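Side-chain contacts in DUF5624 domain-containing protein (Legionella pneumophila subsp. pneumophila, PDB 4JX2), which is of unknown function but is probably secreted by Legionella pneumophila, and belongs to a family defined only as a domain of unknown function: residues Ala316-Asn319 and Tyr320-Thr324; Ile80-Asn84 and Ser85-Ile89; Asn277-Val280 and Pro281-Gln284; Trp35-Tyr38 and Phe39-Thr42; Ala328-Asn331 and Arg332-Ala336. All blocks are in the same frame, centred on the assembly; numbering follows the deposited sequence.

Contact 1: Ala316-Asn319 and Tyr320-Thr324; sequences ADYN and YYNNT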
# COMPACT_ATOMS: atom_id res chain seq x y z
N ALA A 316 -21.67 -13.96 6.47
CA ALA A 316 -20.23 -14.11 6.71
C ALA A 316 -19.41 -13.14 5.85
O ALA A 316 -18.53 -12.45 6.37
CB ALA A 316 -19.79 -15.54 6.45
N ASP A 317 -19.71 -13.07 4.53
CA ASP A 317 -19.00 -12.19 3.60
C ASP A 317 -19.33 -10.73 3.86
O ASP A 317 -18.44 -9.89 3.74
CB ASP A 317 -19.33 -12.57 2.14
CG ASP A 317 -18.77 -13.91 1.72
OD1 ASP A 317 -18.06 -14.55 2.54
OD2 ASP A 317 -19.01 -14.32 0.57
N TYR A 318 -20.58 -10.43 4.24
CA TYR A 318 -20.98 -9.06 4.57
C TYR A 318 -20.23 -8.61 5.85
O TYR A 318 -19.61 -7.54 5.84
CB TYR A 318 -22.51 -8.93 4.73
CG TYR A 318 -22.96 -7.53 5.14
CD1 TYR A 318 -23.11 -6.52 4.19
CD2 TYR A 318 -23.23 -7.23 6.47
CE1 TYR A 318 -23.52 -5.24 4.56
CE2 TYR A 318 -23.63 -5.94 6.85
CZ TYR A 318 -23.78 -4.95 5.89
OH TYR A 318 -24.18 -3.69 6.27
N ASN A 319 -20.26 -9.44 6.92
CA ASN A 319 -19.59 -9.13 8.18
C ASN A 319 -18.09 -8.96 7.95
O ASN A 319 -17.46 -8.14 8.62
CB ASN A 319 -19.87 -10.21 9.26
CG ASN A 319 -21.33 -10.27 9.71
OD1 ASN A 319 -22.14 -9.36 9.48
ND2 ASN A 319 -21.71 -11.37 10.34
N TYR A 320 -17.54 -9.68 6.95
CA TYR A 320 -16.13 -9.59 6.61
C TYR A 320 -15.78 -8.17 6.12
O TYR A 320 -14.90 -7.55 6.68
CB TYR A 320 -15.70 -10.66 5.57
CG TYR A 320 -14.27 -10.48 5.14
CD1 TYR A 320 -13.21 -10.76 6.02
CD2 TYR A 320 -13.95 -9.93 3.90
CE1 TYR A 320 -11.89 -10.54 5.65
CE2 TYR A 320 -12.63 -9.72 3.51
CZ TYR A 320 -11.60 -10.02 4.39
OH TYR A 320 -10.31 -9.77 4.02
N TYR A 321 -16.47 -7.68 5.09
CA TYR A 321 -16.17 -6.37 4.52
C TYR A 321 -16.57 -5.22 5.45
O TYR A 321 -15.80 -4.27 5.63
CB TYR A 321 -16.84 -6.21 3.13
CG TYR A 321 -16.18 -7.07 2.07
CD1 TYR A 321 -14.84 -6.88 1.72
CD2 TYR A 321 -16.88 -8.09 1.45
CE1 TYR A 321 -14.22 -7.69 0.78
CE2 TYR A 321 -16.27 -8.89 0.48
CZ TYR A 321 -14.94 -8.69 0.14
OH TYR A 321 -14.35 -9.47 -0.81
N ASN A 322 -17.75 -5.31 6.04
CA ASN A 322 -18.33 -4.29 6.89
C ASN A 322 -17.60 -4.15 8.22
O ASN A 322 -17.28 -3.03 8.61
CB ASN A 322 -19.82 -4.61 7.10
CG ASN A 322 -20.59 -3.60 7.90
OD1 ASN A 322 -20.64 -2.42 7.58
ND2 ASN A 322 -21.26 -4.08 8.94
N ASN A 323 -17.36 -5.28 8.94
CA ASN A 323 -16.76 -5.26 10.27
C ASN A 323 -15.26 -5.62 10.29
O ASN A 323 -14.49 -4.88 10.88
CB ASN A 323 -17.52 -6.20 11.21
CG ASN A 323 -18.99 -5.87 11.37
OD1 ASN A 323 -19.86 -6.62 10.94
ND2 ASN A 323 -19.29 -4.75 12.01
N THR A 324 -14.86 -6.75 9.69
CA THR A 324 -13.48 -7.22 9.71
C THR A 324 -12.59 -6.27 8.96
O THR A 324 -11.48 -5.97 9.43
CB THR A 324 -13.37 -8.65 9.17
OG1 THR A 324 -14.39 -9.46 9.76
CG2 THR A 324 -11.99 -9.28 9.40
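Asn322 lays its CB over one face of the Tyr318 ring, one helical turn back, as a CH-pi contact 4.2 Å from the ring centroid and offset toward the rim. The two side chains share their first torsion, CG anti to the backbone N with chi1 177° for Tyr318 and -177° for Asn322, which brings the amide to the phenol end at a slant. Asn322 ND2 sits 3.7 Å from Tyr318 CE2, with amide and ring planes 28° apart. The amide's polar partner lies elsewhere: Asn322 OD1 accepts from Lys257 NZ.

Next along the helix, Asn319 and Asn323 run side by side, pointing the same way. Their OD1 atoms stay 3.9 Å apart, and Asn319 OD1 is taken by Gln315 NE2. All this lies near the start of helix 315-339, which widens here into a pi-type turn: Asn319 O accepts from Asn323 N at 2.9 Å, well above the carbonyl plane, and from Thr324 N at 3.1 Å, in that plane.

On another flank the Asp317 carbonyl O meets two tyrosines, CD2 of Tyr321 at 3.3 Å and CB of Tyr320 at 3.4 Å. Tyr320 also sets its CD2 over the centre of the Tyr321 ring. Both hydroxyls are tied to Ala303, Tyr320 OH to its N and Tyr321 OH to its O, while the Tyr321 ring packs on Leu79, Leu81 and Ile83 of strand 79-84.

Contact 2: Ile80-Asn84 and Ser85-Ile89; sequences ILFIN and STLYI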
# COMPACT_ATOMS: atom_id res chain seq x y z
N ILE A 80 -19.45 0.51 -0.22
CA ILE A 80 -19.00 0.89 -1.57
C ILE A 80 -17.65 0.19 -1.76
O ILE A 80 -16.69 0.55 -1.08
CB ILE A 80 -18.99 2.42 -1.73
CG1 ILE A 80 -20.45 2.95 -1.55
CG2 ILE A 80 -18.43 2.82 -3.09
CD1 ILE A 80 -20.59 4.33 -1.25
N LEU A 81 -17.63 -0.89 -2.58
CA LEU A 81 -16.48 -1.77 -2.77
C LEU A 81 -15.88 -1.75 -4.17
O LEU A 81 -16.47 -2.29 -5.12
CB LEU A 81 -16.85 -3.24 -2.44
CG LEU A 81 -17.63 -3.56 -1.17
CD1 LEU A 81 -18.18 -4.94 -1.23
CD2 LEU A 81 -16.77 -3.43 0.05
N PHE A 82 -14.67 -1.18 -4.28
CA PHE A 82 -13.88 -1.17 -5.51
C PHE A 82 -12.93 -2.32 -5.40
O PHE A 82 -11.89 -2.20 -4.74
CB PHE A 82 -13.14 0.17 -5.69
CG PHE A 82 -14.05 1.37 -5.92
CD1 PHE A 82 -14.52 2.13 -4.86
CD2 PHE A 82 -14.39 1.76 -7.22
CE1 PHE A 82 -15.33 3.25 -5.08
CE2 PHE A 82 -15.17 2.89 -7.43
CZ PHE A 82 -15.65 3.62 -6.36
N ILE A 83 -13.34 -3.48 -5.91
CA ILE A 83 -12.56 -4.71 -5.79
C ILE A 83 -12.18 -5.19 -7.18
O ILE A 83 -13.05 -5.52 -7.99
CB ILE A 83 -13.32 -5.78 -4.94
CG1 ILE A 83 -13.51 -5.24 -3.49
CG2 ILE A 83 -12.56 -7.14 -4.96
CD1 ILE A 83 -14.32 -6.05 -2.58
N ASN A 84 -10.85 -5.24 -7.42
CA ASN A 84 -10.18 -5.62 -8.67
C ASN A 84 -10.48 -4.58 -9.75
O ASN A 84 -9.84 -3.54 -9.72
CB ASN A 84 -10.55 -7.05 -9.10
CG ASN A 84 -9.84 -8.11 -8.29
OD1 ASN A 84 -8.66 -7.99 -7.97
ND2 ASN A 84 -10.55 -9.18 -7.98
N SER A 85 -11.47 -4.82 -10.65
CA SER A 85 -11.83 -3.83 -11.68
C SER A 85 -13.28 -3.32 -11.52
O SER A 85 -13.67 -2.36 -12.17
CB SER A 85 -11.64 -4.42 -13.07
OG SER A 85 -10.31 -4.85 -13.29
N THR A 86 -14.07 -3.98 -10.64
CA THR A 86 -15.48 -3.69 -10.48
C THR A 86 -15.80 -2.90 -9.23
O THR A 86 -15.18 -3.09 -8.19
CB THR A 86 -16.25 -5.03 -10.47
OG1 THR A 86 -15.87 -5.80 -11.60
CG2 THR A 86 -17.78 -4.87 -10.45
N LEU A 87 -16.82 -2.03 -9.33
CA LEU A 87 -17.44 -1.34 -8.22
C LEU A 87 -18.69 -2.10 -7.82
O LEU A 87 -19.56 -2.35 -8.67
CB LEU A 87 -17.80 0.13 -8.51
CG LEU A 87 -18.64 0.80 -7.39
CD1 LEU A 87 -17.93 0.77 -6.04
CD2 LEU A 87 -18.99 2.21 -7.73
N TYR A 88 -18.80 -2.47 -6.52
CA TYR A 88 -19.99 -3.10 -5.96
C TYR A 88 -20.56 -2.23 -4.85
O TYR A 88 -19.82 -1.79 -3.96
CB TYR A 88 -19.73 -4.50 -5.40
CG TYR A 88 -18.92 -5.42 -6.29
CD1 TYR A 88 -17.53 -5.40 -6.26
CD2 TYR A 88 -19.55 -6.37 -7.09
CE1 TYR A 88 -16.78 -6.28 -7.04
CE2 TYR A 88 -18.81 -7.26 -7.87
CZ TYR A 88 -17.43 -7.21 -7.84
OH TYR A 88 -16.69 -8.05 -8.64
N ILE A 89 -21.88 -1.99 -4.87
CA ILE A 89 -22.57 -1.29 -3.80
C ILE A 89 -23.60 -2.27 -3.23
O ILE A 89 -24.41 -2.83 -3.98
CB ILE A 89 -23.20 0.08 -4.18
CG1 ILE A 89 -22.14 1.04 -4.81
CG2 ILE A 89 -23.89 0.73 -2.95
CD1 ILE A 89 -22.67 2.34 -5.44
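Leu87 drives its CD1 methyl onto the face of the Phe82 ring, 3.5 Å from the centroid and almost exactly over the centre, a CH-pi contact in which all six ring carbons are about equally near. Leu87 CG stands anti to the backbone N (chi1 172°), and with chi2 at 58° CD1 turns in over the ring while CD2 reaches only its CE2-CZ side. The same CD1 also touches CG2 of Ile80, at 3.6 Å, so one methyl touches both side chains. Farther from the turn, Ile80 and Ile89 lie alongside each other and point the same way, CG1 to CG1 4.1 Å.

On the other face of the sheet, Tyr88 offers the edge of its ring to the neighbouring strand. The Leu81 and Ile83 carbonyl oxygens lie near the ring plane, CD1 is 3.5 Å from Leu81 O, and CE1 reaches Ile83 CB at 4.1 Å. Thr86 lays its CG2 over one face of that ring, offset toward the rim.

The backbone beneath is a tight antiparallel hairpin. Leu81 and Tyr88 exchange two 2.7 Å bonds, Leu81 N to Tyr88 O and Tyr88 N to Leu81 O. A type II' turn from Ile83 to Thr86 closes it, with Asn84 taking positive phi (67°).

Strand 79-84 bonds on its other edge to strand 257-262, and strand 86-90 pairs with strand 96-101; helix 279-286 covers Phe82 through Leu279 and Val283, while helix 315-339 lies against the Leu81 and Ile83 face.

Contact 3: Asn277-Val280 and Pro281-Gln284; sequences NWLV and PFVQ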
# COMPACT_ATOMS: atom_id res chain seq x y z
N ASN A 277 -4.21 7.11 -6.34
CA ASN A 277 -5.46 6.49 -6.76
C ASN A 277 -6.54 7.54 -6.94
O ASN A 277 -7.12 8.04 -5.96
CB ASN A 277 -5.92 5.38 -5.78
CG ASN A 277 -6.87 4.39 -6.43
OD1 ASN A 277 -7.84 4.75 -7.11
ND2 ASN A 277 -6.58 3.12 -6.32
N TRP A 278 -6.88 7.83 -8.21
CA TRP A 278 -7.86 8.84 -8.57
C TRP A 278 -9.27 8.44 -8.18
O TRP A 278 -10.18 9.28 -8.27
CB TRP A 278 -7.78 9.17 -10.06
CG TRP A 278 -7.98 7.99 -10.96
CD1 TRP A 278 -7.02 7.24 -11.55
CD2 TRP A 278 -9.24 7.42 -11.38
NE1 TRP A 278 -7.59 6.21 -12.27
CE2 TRP A 278 -8.95 6.31 -12.21
CE3 TRP A 278 -10.60 7.75 -11.13
CZ2 TRP A 278 -9.95 5.51 -12.77
CZ3 TRP A 278 -11.59 6.97 -11.70
CH2 TRP A 278 -11.27 5.86 -12.51
N LEU A 279 -9.48 7.19 -7.70
CA LEU A 279 -10.81 6.76 -7.24
C LEU A 279 -11.20 7.53 -6.00
O LEU A 279 -12.38 7.75 -5.76
CB LEU A 279 -10.91 5.26 -6.96
CG LEU A 279 -10.91 4.31 -8.14
CD1 LEU A 279 -10.83 2.90 -7.66
CD2 LEU A 279 -12.13 4.49 -9.01
N VAL A 280 -10.19 7.94 -5.20
CA VAL A 280 -10.39 8.66 -3.95
C VAL A 280 -11.02 10.04 -4.26
O VAL A 280 -12.18 10.23 -3.83
CB VAL A 280 -9.11 8.73 -3.09
CG1 VAL A 280 -9.36 9.52 -1.80
CG2 VAL A 280 -8.60 7.33 -2.77
N PRO A 281 -10.40 10.97 -5.04
CA PRO A 281 -11.11 12.23 -5.36
C PRO A 281 -12.41 11.99 -6.16
O PRO A 281 -13.37 12.72 -5.96
CB PRO A 281 -10.09 13.01 -6.19
CG PRO A 281 -9.16 11.98 -6.75
CD PRO A 281 -9.06 10.95 -5.66
N PHE A 282 -12.44 10.97 -7.05
CA PHE A 282 -13.64 10.63 -7.85
C PHE A 282 -14.85 10.32 -6.92
O PHE A 282 -15.93 10.89 -7.11
CB PHE A 282 -13.34 9.47 -8.81
CG PHE A 282 -14.54 8.93 -9.54
CD1 PHE A 282 -15.34 9.77 -10.32
CD2 PHE A 282 -14.89 7.59 -9.46
CE1 PHE A 282 -16.48 9.28 -10.96
CE2 PHE A 282 -16.00 7.09 -10.13
CZ PHE A 282 -16.80 7.95 -10.87
N VAL A 283 -14.64 9.47 -5.90
CA VAL A 283 -15.69 9.14 -4.93
C VAL A 283 -16.12 10.41 -4.15
O VAL A 283 -17.33 10.61 -3.94
CB VAL A 283 -15.26 7.98 -4.00
CG1 VAL A 283 -16.16 7.84 -2.79
CG2 VAL A 283 -15.27 6.69 -4.76
N GLN A 284 -15.16 11.29 -3.78
CA GLN A 284 -15.45 12.55 -3.08
C GLN A 284 -16.35 13.42 -3.95
O GLN A 284 -17.28 14.02 -3.42
CB GLN A 284 -14.17 13.30 -2.73
CG GLN A 284 -13.37 12.74 -1.56
CD GLN A 284 -12.13 13.59 -1.39
OE1 GLN A 284 -11.01 13.19 -1.74
NE2 GLN A 284 -12.32 14.82 -0.90
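Trp278 and Phe282 lie side by side and point the same way, their six-membered rings 6.0 Å apart at the centroids with planes at 58°, a slanted aromatic pair. The indole brings its CE3 to 4.0 Å from Phe282 CB, which sits near the indole plane at its edge. Trp278 CG lies between its backbone N and carbonyl carbon (chi1 58°), a setting that swings the six-membered ring forward along the helix. Leu279 adds to this apolar patch by crossing Phe282, CD2 to CD2 4.2 Å. Separately, the Gln284 chain crosses Val280 at a slant, its OE1 4.0 Å from Val280 CG1.

Polar contacts build the start of the helix in the beta-alpha-beta unit made by strand 257-262, helix 279-286 and strand 296-298. Asn277 caps it: OD1 uses an in-plane lone pair to accept from Leu279 N at 3.0 Å, while ND2 is held by Gly271 O. Regular i to i+4 bonds follow, Phe282 N to Trp278 O at 3.1 Å and Val283 N to Leu279 O at 2.8 Å. Pro281, having no N-H to give, fits in the first turn, where its CG rests 3.3 Å from Trp278 O.

Beyond the two segments, Trp278 NE1 bonds to Ser385 OG, and Met239 of helix 223-247 touches both aromatic residues; Val280 touches Ile260 and Val283 touches Val258 of strand 257-262.

Contact 4: Trp35-Tyr38 and Phe39-Thr42; sequences WNLY and FDFT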
# COMPACT_ATOMS: atom_id res chain seq x y z
N TRP A 35 1.59 -15.37 30.25
CA TRP A 35 0.45 -15.56 29.36
C TRP A 35 -0.80 -14.98 30.00
O TRP A 35 -1.55 -14.27 29.33
CB TRP A 35 0.25 -17.05 29.05
CG TRP A 35 1.05 -17.56 27.88
CD1 TRP A 35 1.97 -18.57 27.90
CD2 TRP A 35 0.97 -17.11 26.51
NE1 TRP A 35 2.47 -18.78 26.63
CE2 TRP A 35 1.88 -17.89 25.76
CE3 TRP A 35 0.20 -16.13 25.84
CZ2 TRP A 35 2.04 -17.74 24.38
CZ3 TRP A 35 0.37 -15.97 24.47
CH2 TRP A 35 1.28 -16.76 23.75
N ASN A 36 -1.01 -15.24 31.29
CA ASN A 36 -2.16 -14.71 32.04
C ASN A 36 -2.20 -13.17 31.93
O ASN A 36 -3.25 -12.64 31.57
CB ASN A 36 -2.13 -15.17 33.51
CG ASN A 36 -2.26 -16.67 33.68
OD1 ASN A 36 -2.50 -17.42 32.73
ND2 ASN A 36 -2.08 -17.13 34.90
N LEU A 37 -1.05 -12.49 32.15
CA LEU A 37 -0.94 -11.04 32.03
C LEU A 37 -1.19 -10.60 30.60
O LEU A 37 -1.91 -9.62 30.39
CB LEU A 37 0.44 -10.53 32.52
CG LEU A 37 0.63 -9.00 32.51
CD1 LEU A 37 -0.40 -8.30 33.40
CD2 LEU A 37 2.03 -8.61 32.93
N TYR A 38 -0.63 -11.33 29.62
CA TYR A 38 -0.79 -11.03 28.20
C TYR A 38 -2.28 -11.02 27.80
O TYR A 38 -2.76 -10.03 27.24
CB TYR A 38 -0.00 -12.02 27.32
CG TYR A 38 -0.10 -11.69 25.85
CD1 TYR A 38 0.66 -10.66 25.29
CD2 TYR A 38 -0.98 -12.37 25.01
CE1 TYR A 38 0.54 -10.32 23.95
CE2 TYR A 38 -1.11 -12.04 23.66
CZ TYR A 38 -0.33 -11.02 23.13
OH TYR A 38 -0.46 -10.69 21.80
N PHE A 39 -2.99 -12.09 28.15
CA PHE A 39 -4.39 -12.30 27.82
C PHE A 39 -5.36 -11.39 28.60
O PHE A 39 -6.53 -11.33 28.22
CB PHE A 39 -4.76 -13.77 28.02
CG PHE A 39 -4.19 -14.69 26.97
CD1 PHE A 39 -4.20 -14.34 25.63
CD2 PHE A 39 -3.66 -15.93 27.31
CE1 PHE A 39 -3.69 -15.19 24.66
CE2 PHE A 39 -3.19 -16.80 26.34
CZ PHE A 39 -3.20 -16.43 25.02
N ASP A 40 -4.87 -10.66 29.62
CA ASP A 40 -5.67 -9.70 30.39
C ASP A 40 -6.02 -8.48 29.54
O ASP A 40 -7.06 -7.85 29.78
CB ASP A 40 -4.92 -9.24 31.66
CG ASP A 40 -4.91 -10.23 32.82
OD1 ASP A 40 -5.84 -11.07 32.91
OD2 ASP A 40 -4.00 -10.15 33.64
N PHE A 41 -5.20 -8.14 28.55
CA PHE A 41 -5.46 -7.00 27.71
C PHE A 41 -5.83 -7.41 26.26
O PHE A 41 -6.81 -6.89 25.71
CB PHE A 41 -4.26 -6.04 27.73
CG PHE A 41 -4.33 -4.87 26.78
CD1 PHE A 41 -5.22 -3.83 27.00
CD2 PHE A 41 -3.55 -4.84 25.63
CE1 PHE A 41 -5.30 -2.75 26.11
CE2 PHE A 41 -3.63 -3.76 24.74
CZ PHE A 41 -4.52 -2.73 24.98
N THR A 42 -5.06 -8.30 25.64
CA THR A 42 -5.32 -8.62 24.24
C THR A 42 -5.30 -10.13 23.97
O THR A 42 -5.37 -10.92 24.89
CB THR A 42 -4.33 -7.81 23.36
OG1 THR A 42 -4.77 -7.82 22.00
CG2 THR A 42 -2.85 -8.26 23.51
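Trp35 meets Phe39 with the two rings near parallel, 19° apart, but slid so far that they barely overlap. The touch is made by the six-membered part of the indole, Trp35 CE3 lying 3.5 Å from Phe39 CE2. Phe39 N also bonds to Trp35 O, at 2.9 Å.

Asn36 contributes its backbone: its carbonyl O lies 3.2 Å from Asp40 CG. OD1 of that carboxylate pairs elsewhere, in a salt bridge to Lys53 NZ, which probably offsets nearby Asp147 of the second subunit. Leu37 follows, its CD1 4.1 Å from Asp40 OD2, before packing on Leu144 of the second subunit.

Here helix 32-41 runs out, its last turn only weakly bonded, and Trp35, Tyr38 and Phe39 gather into an aromatic cluster. Tyr38 turns its edge toward the face of Phe39 in an offset edge-to-face pair, centroids 5.7 Å apart and planes at 68°. CG of Tyr38 is anti to the backbone N (chi1 -177°), which leaves one ring face for Thr42, whose CG2 makes a CH-pi contact 4.2 Å from the centroid. Tyr38 O accepts from Thr42 N at 3.3 Å and weakly from Phe41 N. Phe41 meets Tyr125 of the second subunit edge-to-face.

Contact 5: Ala328-Asn331 and Arg332-Ala336; sequences ARHN and RRIIA. With SO4 (sulfate ion), chain P.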
# COMPACT_ATOMS: atom_id res chain seq x y z
N ALA A 328 -12.89 -2.44 11.63
CA ALA A 328 -11.64 -2.52 12.39
C ALA A 328 -10.75 -1.28 12.15
O ALA A 328 -10.26 -0.70 13.13
CB ALA A 328 -10.89 -3.78 12.03
N ARG A 329 -10.63 -0.82 10.87
CA ARG A 329 -9.84 0.38 10.53
C ARG A 329 -10.44 1.60 11.18
O ARG A 329 -9.72 2.40 11.78
CB ARG A 329 -9.68 0.61 9.02
CG ARG A 329 -9.52 -0.62 8.15
CD ARG A 329 -8.13 -1.20 8.01
NE ARG A 329 -7.62 -1.88 9.21
CZ ARG A 329 -7.87 -3.15 9.53
NH1 ARG A 329 -8.66 -3.89 8.76
NH2 ARG A 329 -7.35 -3.67 10.63
N HIS A 330 -11.77 1.71 11.13
CA HIS A 330 -12.48 2.82 11.73
C HIS A 330 -12.44 2.81 13.27
O HIS A 330 -12.32 3.86 13.89
CB HIS A 330 -13.91 2.82 11.25
CG HIS A 330 -14.52 4.18 11.27
ND1 HIS A 330 -14.07 5.21 10.44
CD2 HIS A 330 -15.56 4.64 12.02
CE1 HIS A 330 -14.84 6.25 10.70
NE2 HIS A 330 -15.76 5.96 11.64
N ASN A 331 -12.53 1.61 13.87
CA ASN A 331 -12.51 1.45 15.33
C ASN A 331 -11.16 1.82 15.91
O ASN A 331 -11.13 2.44 16.97
CB ASN A 331 -12.93 0.05 15.74
CG ASN A 331 -14.37 -0.01 16.20
OD1 ASN A 331 -15.27 -0.48 15.50
ND2 ASN A 331 -14.62 0.50 17.39
N ARG A 332 -10.05 1.48 15.21
CA ARG A 332 -8.69 1.85 15.62
C ARG A 332 -8.50 3.41 15.65
O ARG A 332 -7.82 3.89 16.56
CB ARG A 332 -7.64 1.16 14.74
CG ARG A 332 -7.39 -0.27 15.16
CD ARG A 332 -6.79 -1.07 14.03
NE ARG A 332 -5.35 -0.86 13.90
CZ ARG A 332 -4.42 -1.74 14.29
NH1 ARG A 332 -4.78 -2.89 14.85
NH2 ARG A 332 -3.14 -1.47 14.12
N ARG A 333 -9.16 4.19 14.73
CA ARG A 333 -9.08 5.67 14.78
C ARG A 333 -9.74 6.17 16.02
O ARG A 333 -9.23 7.07 16.68
CB ARG A 333 -9.75 6.37 13.58
CG ARG A 333 -9.13 6.16 12.21
CD ARG A 333 -9.79 7.15 11.26
NE ARG A 333 -9.55 6.87 9.84
CZ ARG A 333 -8.48 7.29 9.17
NH1 ARG A 333 -7.52 7.97 9.80
NH2 ARG A 333 -8.35 7.03 7.88
N ILE A 334 -10.91 5.60 16.34
CA ILE A 334 -11.72 5.96 17.49
C ILE A 334 -10.98 5.60 18.78
O ILE A 334 -10.91 6.44 19.68
CB ILE A 334 -13.13 5.33 17.41
CG1 ILE A 334 -13.86 5.84 16.15
CG2 ILE A 334 -13.96 5.60 18.68
CD1 ILE A 334 -15.14 5.04 15.73
N ILE A 335 -10.40 4.38 18.86
CA ILE A 335 -9.66 3.94 20.04
C ILE A 335 -8.48 4.87 20.28
O ILE A 335 -8.34 5.37 21.38
CB ILE A 335 -9.24 2.44 20.01
CG1 ILE A 335 -10.48 1.51 20.10
CG2 ILE A 335 -8.25 2.11 21.16
CD1 ILE A 335 -10.29 0.08 19.41
N ALA A 336 -7.67 5.15 19.25
CA ALA A 336 -6.52 6.03 19.39
C ALA A 336 -6.90 7.43 19.90
O ALA A 336 -6.29 7.93 20.86
CB ALA A 336 -5.80 6.15 18.07
S SO4 P . -0.84 -4.08 13.79
O1 SO4 P . 0.45 -4.56 14.22
O2 SO4 P . -1.82 -4.19 14.89
O3 SO4 P . -0.71 -2.68 13.39
O4 SO4 P . -1.28 -4.91 12.66
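His330 and Ile334 touch one turn apart, CD2 of the imidazole 3.8 Å from the CD1 methyl, the two side chains crossing at a slant. This is the close-packed flank. Ile334 sends CG1 anti to its carbonyl carbon (chi1 -62°), which carries the chain back along the helix, CG1 coming 3.4 Å from His330 O. The imidazole is fixed from behind as well: ND1 bonds to Tyr297 OH, which Arg333 NE shares, and Trp326 stacks on the ring. Ile335 likewise brings its CG1 to 3.3 Å from Asn331 O.

Both segments belong to the long helix 315-339, whose bonding is uneven here. Ile335 N bonds to Asn331 O at 2.8 Å, whereas Arg333 N reaches Arg329 O and His330 O only weakly.

The other flank is looser and charged. Arg332 runs out past Ala328 O, bends at chi3 (81°), and ends at a sulfate, probably from the crystallisation liquor. NH1 and NH2 both bond to O2, at 3.2 and 3.1 Å, with O2 in the guanidinium plane; NH2 also makes a weak bond to O3. Asn267 and Leu384 of the second subunit hold the same ion, so it bridges the two chains.

In the fold
Along the chain the order is contact 4, contact 2, contact 3, contact 1, contact 5. Contacts 2 and 3 lie nearest the chain's centre, 13 Å apart: the hairpin supplies two strands of the five-stranded mixed sheet, and helix 279-286 covers one face and helix 315-339 the other, so the sheet is sandwiched between helices. Contacts 1 and 5 share helix 315-339, their centres 16 Å apart, joined by a probable hydrogen bond from Ala328 N to Asn323 O. Contact 4 sits about 39 Å from contact 2, centre to centre; with contact 5 it reaches the second subunit, so helices 32-41 and 315-339 both contribute to the subunit interface.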